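Local coordinates for protein NH(3)-dependent NAD(+) synthetase (PDB 3FIU) that belongs to the NAD synthase family of the HUP clan, an alpha/beta protein with a parallel central sheet, and holds adenosine monophosphate, pyrophosphate and magnesium in this crystal, at residues A[7-20]-A[163-177]. Residues are numbered along the deposited sequence; the frame is centred on the assembly and turned at random.
Sequences FSPKEYSQKLVNWL and ILPLVNLKKSQVFEL. With POP (pyrophosphate 2-), chain H.
F7 enters the contact from just ahead of helix 9-20 and lies along Q173 and L177 of helix 171-177. CG anti to the backbone N (chi1 -173°) directs the ring toward that helix. CB sits 3.2 Å from Q173 NE2, CD2 is the ring atom nearest Q173 CG, CE2 has E176 OE1 at the ring's edge, CE1 meets L169 CD2, and CZ ends 3.8 Å from L177 CG. Q173 CG lies over one face in a CH-pi contact, 3.9 Å from the centroid of the F7 ring. P9 N lies over the opposite face. L177 CG also comes in at the edge, and the E176 carboxylate plane is turned 79° from the ring. Q173 OE1 accepts from the backbone N of the N-cap residue K170, which helps fix the amide's position. The two helix segments cross nearly perpendicular (-89°), their axes 10.3 Å apart. In this HUP-clan alpha/beta fold, built on a parallel sheet, the second helix also carries K171, whose NZ donates to O5 of pyrophosphate and forms a salt bridge with D41. Next along helix 9-20, Y12 slides past L169, Y12 CE2 lying 3.4 Å from L169 CD2. Y12 OH accepts a hydrogen bond from a water that also donates to P165 O and accepts from N168 N, linking the tyrosine to the two successive type I turns, L164-V167 and L166-L169; the hydroxyl and N168 ND2 both reach the terminal carboxylate of F249 of the second subunit. L16 CD1 and CD2 each lie 3.5 Å from P165 O, and the leucine crosses the proline at about a right angle. Farther on, I163 CD1 lies over the six-membered ring of W19 in a second CH-pi contact, 3.9 Å from its centroid, and L20 CD2 packs against both I163 CD1 and P165 CB.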
# COMPACT_ATOMS: atom_id res chain seq x y z
N PHE A 7 -25.66 18.21 5.19
CA PHE A 7 -25.53 17.65 3.85
C PHE A 7 -26.66 17.99 2.86
O PHE A 7 -27.83 17.78 3.15
CB PHE A 7 -25.36 16.13 3.93
CG PHE A 7 -25.07 15.48 2.61
CD1 PHE A 7 -23.81 15.60 2.02
CD2 PHE A 7 -26.05 14.74 1.95
CE1 PHE A 7 -23.53 14.99 0.81
CE2 PHE A 7 -25.77 14.13 0.73
CZ PHE A 7 -24.52 14.25 0.17
N SER A 8 -26.25 18.50 1.71
CA SER A 8 -27.11 18.67 0.55
C SER A 8 -26.34 18.15 -0.68
O SER A 8 -25.23 18.61 -0.95
CB SER A 8 -27.51 20.15 0.39
OG SER A 8 -27.52 20.58 -0.97
N PRO A 9 -26.92 17.16 -1.41
CA PRO A 9 -26.28 16.56 -2.57
C PRO A 9 -25.70 17.55 -3.58
O PRO A 9 -24.53 17.42 -3.95
CB PRO A 9 -27.41 15.72 -3.19
CG PRO A 9 -28.21 15.30 -2.03
CD PRO A 9 -28.21 16.50 -1.11
N LYS A 10 -26.48 18.56 -3.97
CA LYS A 10 -26.01 19.53 -4.95
C LYS A 10 -24.79 20.30 -4.47
O LYS A 10 -23.81 20.46 -5.19
CB LYS A 10 -27.14 20.53 -5.32
CG LYS A 10 -26.71 21.53 -6.39
CD LYS A 10 -27.76 22.59 -6.73
CE LYS A 10 -27.21 23.46 -7.85
NZ LYS A 10 -28.20 24.37 -8.49
N GLU A 11 -24.87 20.80 -3.24
CA GLU A 11 -23.86 21.71 -2.75
C GLU A 11 -22.57 20.95 -2.46
O GLU A 11 -21.50 21.39 -2.87
CB GLU A 11 -24.39 22.46 -1.52
CG GLU A 11 -25.68 23.23 -1.86
CD GLU A 11 -25.87 24.51 -1.06
OE1 GLU A 11 -24.92 24.95 -0.36
OE2 GLU A 11 -26.98 25.10 -1.15
N TYR A 12 -22.70 19.81 -1.78
CA TYR A 12 -21.57 18.95 -1.45
C TYR A 12 -20.89 18.42 -2.70
O TYR A 12 -19.67 18.45 -2.80
CB TYR A 12 -21.99 17.77 -0.54
CG TYR A 12 -20.82 17.18 0.21
CD1 TYR A 12 -20.41 17.74 1.43
CD2 TYR A 12 -20.09 16.10 -0.30
CE1 TYR A 12 -19.30 17.22 2.13
CE2 TYR A 12 -18.97 15.58 0.40
CZ TYR A 12 -18.59 16.14 1.60
OH TYR A 12 -17.51 15.64 2.30
N SER A 13 -21.68 17.94 -3.65
CA SER A 13 -21.15 17.51 -4.92
C SER A 13 -20.23 18.56 -5.54
O SER A 13 -19.12 18.25 -5.95
CB SER A 13 -22.30 17.16 -5.87
OG SER A 13 -21.79 16.54 -7.03
N GLN A 14 -20.68 19.82 -5.59
CA GLN A 14 -19.88 20.88 -6.20
C GLN A 14 -18.61 21.15 -5.40
O GLN A 14 -17.55 21.40 -5.99
CB GLN A 14 -20.68 22.17 -6.38
CG GLN A 14 -19.94 23.21 -7.22
CD GLN A 14 -19.53 22.65 -8.59
OE1 GLN A 14 -20.38 22.22 -9.37
NE2 GLN A 14 -18.22 22.64 -8.86
N LYS A 15 -18.71 21.08 -4.07
CA LYS A 15 -17.53 21.26 -3.22
C LYS A 15 -16.49 20.18 -3.48
O LYS A 15 -15.31 20.47 -3.62
CB LYS A 15 -17.90 21.32 -1.76
CG LYS A 15 -18.38 22.70 -1.31
CD LYS A 15 -19.14 22.63 -0.00
CE LYS A 15 -19.71 24.01 0.33
NZ LYS A 15 -21.12 23.99 0.83
N LEU A 16 -16.95 18.94 -3.58
CA LEU A 16 -16.08 17.80 -3.83
C LEU A 16 -15.40 17.89 -5.19
O LEU A 16 -14.20 17.64 -5.32
CB LEU A 16 -16.91 16.54 -3.70
CG LEU A 16 -16.34 15.37 -2.90
CD1 LEU A 16 -15.39 15.83 -1.78
CD2 LEU A 16 -17.49 14.53 -2.39
N VAL A 17 -16.18 18.28 -6.21
CA VAL A 17 -15.65 18.45 -7.57
C VAL A 17 -14.56 19.54 -7.61
O VAL A 17 -13.50 19.36 -8.23
CB VAL A 17 -16.80 18.77 -8.60
CG1 VAL A 17 -16.22 19.13 -9.95
CG2 VAL A 17 -17.76 17.57 -8.76
N ASN A 18 -14.82 20.66 -6.94
CA ASN A 18 -13.84 21.75 -6.86
C ASN A 18 -12.56 21.28 -6.16
O ASN A 18 -11.45 21.51 -6.66
CB ASN A 18 -14.43 22.95 -6.11
CG ASN A 18 -15.51 23.68 -6.90
OD1 ASN A 18 -15.56 23.63 -8.13
ND2 ASN A 18 -16.39 24.37 -6.18
N TRP A 19 -12.75 20.58 -5.04
CA TRP A 19 -11.64 20.02 -4.26
C TRP A 19 -10.84 18.98 -5.05
O TRP A 19 -9.61 19.01 -5.06
CB TRP A 19 -12.17 19.46 -2.94
CG TRP A 19 -11.12 18.80 -2.08
CD1 TRP A 19 -10.23 19.41 -1.25
CD2 TRP A 19 -10.87 17.39 -1.96
NE1 TRP A 19 -9.44 18.48 -0.62
CE2 TRP A 19 -9.81 17.23 -1.04
CE3 TRP A 19 -11.45 16.25 -2.54
CZ2 TRP A 19 -9.31 15.97 -0.69
CZ3 TRP A 19 -10.96 14.99 -2.20
CH2 TRP A 19 -9.90 14.87 -1.27
N LEU A 20 -11.53 18.06 -5.72
CA LEU A 20 -10.84 17.10 -6.57
C LEU A 20 -10.01 17.82 -7.63
O LEU A 20 -8.83 17.49 -7.83
CB LEU A 20 -11.82 16.13 -7.23
CG LEU A 20 -12.34 14.99 -6.35
CD1 LEU A 20 -13.49 14.30 -7.07
CD2 LEU A 20 -11.24 13.99 -5.93
N ILE A 163 -6.07 9.93 -3.05
CA ILE A 163 -7.08 10.92 -2.68
C ILE A 163 -8.38 10.19 -2.38
O ILE A 163 -8.74 9.25 -3.11
CB ILE A 163 -7.24 12.01 -3.79
CG1 ILE A 163 -8.15 13.14 -3.31
CG2 ILE A 163 -7.74 11.39 -5.12
CD1 ILE A 163 -7.95 14.45 -4.14
N LEU A 164 -9.04 10.61 -1.30
CA LEU A 164 -10.24 9.95 -0.79
C LEU A 164 -11.41 10.94 -0.68
O LEU A 164 -11.67 11.50 0.40
CB LEU A 164 -9.94 9.27 0.58
CG LEU A 164 -8.85 8.18 0.69
CD1 LEU A 164 -8.76 7.62 2.13
CD2 LEU A 164 -9.08 7.02 -0.28
N PRO A 165 -12.12 11.17 -1.79
CA PRO A 165 -13.23 12.15 -1.75
C PRO A 165 -14.44 11.75 -0.91
O PRO A 165 -15.21 12.62 -0.51
CB PRO A 165 -13.63 12.31 -3.22
CG PRO A 165 -13.26 10.98 -3.86
CD PRO A 165 -11.97 10.54 -3.12
N LEU A 166 -14.66 10.45 -0.66
CA LEU A 166 -15.89 10.01 -0.02
C LEU A 166 -15.74 9.72 1.47
O LEU A 166 -16.70 9.33 2.14
CB LEU A 166 -16.49 8.76 -0.72
CG LEU A 166 -16.66 8.86 -2.25
CD1 LEU A 166 -17.30 7.58 -2.76
CD2 LEU A 166 -17.49 10.05 -2.66
N VAL A 167 -14.53 9.89 1.99
CA VAL A 167 -14.19 9.28 3.29
C VAL A 167 -14.92 9.95 4.48
O VAL A 167 -15.02 9.35 5.54
CB VAL A 167 -12.64 9.21 3.46
CG1 VAL A 167 -12.07 10.60 3.82
CG2 VAL A 167 -12.22 8.10 4.47
N ASN A 168 -15.42 11.16 4.31
CA ASN A 168 -16.26 11.80 5.35
C ASN A 168 -17.76 11.49 5.21
O ASN A 168 -18.55 11.90 6.07
CB ASN A 168 -16.06 13.32 5.38
CG ASN A 168 -14.66 13.71 5.73
OD1 ASN A 168 -13.93 12.97 6.38
ND2 ASN A 168 -14.26 14.89 5.29
N LEU A 169 -18.15 10.74 4.19
CA LEU A 169 -19.58 10.47 3.92
C LEU A 169 -20.15 9.18 4.49
O LEU A 169 -19.54 8.10 4.38
CB LEU A 169 -19.82 10.47 2.40
CG LEU A 169 -19.52 11.73 1.58
CD1 LEU A 169 -19.71 11.47 0.08
CD2 LEU A 169 -20.36 12.91 2.01
N LYS A 170 -21.34 9.28 5.08
CA LYS A 170 -22.12 8.11 5.50
C LYS A 170 -22.61 7.41 4.24
O LYS A 170 -22.73 8.04 3.18
CB LYS A 170 -23.35 8.55 6.29
CG LYS A 170 -23.05 9.04 7.71
CD LYS A 170 -24.35 9.55 8.37
CE LYS A 170 -24.71 10.95 7.90
NZ LYS A 170 -26.14 11.31 8.19
N LYS A 171 -22.93 6.13 4.36
CA LYS A 171 -23.35 5.36 3.18
C LYS A 171 -24.62 5.96 2.55
O LYS A 171 -24.73 6.08 1.33
CB LYS A 171 -23.55 3.89 3.57
CG LYS A 171 -23.72 2.95 2.36
CD LYS A 171 -22.38 2.80 1.62
CE LYS A 171 -22.52 1.80 0.46
NZ LYS A 171 -21.14 1.52 -0.18
N SER A 172 -25.57 6.39 3.39
CA SER A 172 -26.78 7.02 2.89
C SER A 172 -26.48 8.30 2.10
O SER A 172 -27.18 8.61 1.12
CB SER A 172 -27.75 7.33 4.04
OG SER A 172 -27.21 8.35 4.87
N GLN A 173 -25.44 9.03 2.50
CA GLN A 173 -25.04 10.22 1.76
C GLN A 173 -24.38 9.88 0.44
O GLN A 173 -24.54 10.60 -0.55
CB GLN A 173 -24.13 11.12 2.60
CG GLN A 173 -24.87 11.78 3.75
CD GLN A 173 -23.95 12.42 4.76
OE1 GLN A 173 -22.81 11.97 4.98
NE2 GLN A 173 -24.46 13.45 5.44
N VAL A 174 -23.62 8.78 0.41
CA VAL A 174 -23.09 8.27 -0.86
C VAL A 174 -24.26 7.95 -1.83
O VAL A 174 -24.23 8.35 -3.00
CB VAL A 174 -22.16 7.06 -0.65
CG1 VAL A 174 -21.71 6.45 -2.02
CG2 VAL A 174 -20.93 7.47 0.22
N PHE A 175 -25.27 7.24 -1.33
CA PHE A 175 -26.43 6.92 -2.17
C PHE A 175 -27.17 8.18 -2.64
O PHE A 175 -27.62 8.25 -3.79
CB PHE A 175 -27.38 5.98 -1.45
CG PHE A 175 -26.98 4.53 -1.53
CD1 PHE A 175 -26.63 3.83 -0.39
CD2 PHE A 175 -27.00 3.86 -2.75
CE1 PHE A 175 -26.29 2.47 -0.44
CE2 PHE A 175 -26.64 2.50 -2.81
CZ PHE A 175 -26.28 1.81 -1.66
N GLU A 176 -27.31 9.18 -1.76
CA GLU A 176 -27.91 10.45 -2.14
C GLU A 176 -27.16 11.12 -3.29
O GLU A 176 -27.76 11.67 -4.21
CB GLU A 176 -27.99 11.42 -0.95
CG GLU A 176 -29.02 11.07 0.07
CD GLU A 176 -29.13 12.14 1.14
OE1 GLU A 176 -29.28 13.34 0.75
OE2 GLU A 176 -29.08 11.80 2.34
N LEU A 177 -25.83 11.08 -3.22
CA LEU A 177 -24.99 11.58 -4.31
C LEU A 177 -25.19 10.77 -5.59
O LEU A 177 -25.31 11.34 -6.69
CB LEU A 177 -23.51 11.57 -3.90
CG LEU A 177 -23.06 12.67 -2.93
CD1 LEU A 177 -21.59 12.48 -2.66
CD2 LEU A 177 -23.32 14.04 -3.55
P1 POP H . -18.05 -0.22 -4.37
O1 POP H . -18.10 0.74 -5.54
O2 POP H . -17.01 0.20 -3.36
O3 POP H . -17.79 -1.66 -4.76
O POP H . -19.47 -0.12 -3.60
P2 POP H . -19.83 -1.03 -2.32
O4 POP H . -18.88 -0.70 -1.18
O5 POP H . -21.22 -0.53 -2.00
O6 POP H . -19.86 -2.50 -2.62
O HOH W 1 -16.07 12.99 1.96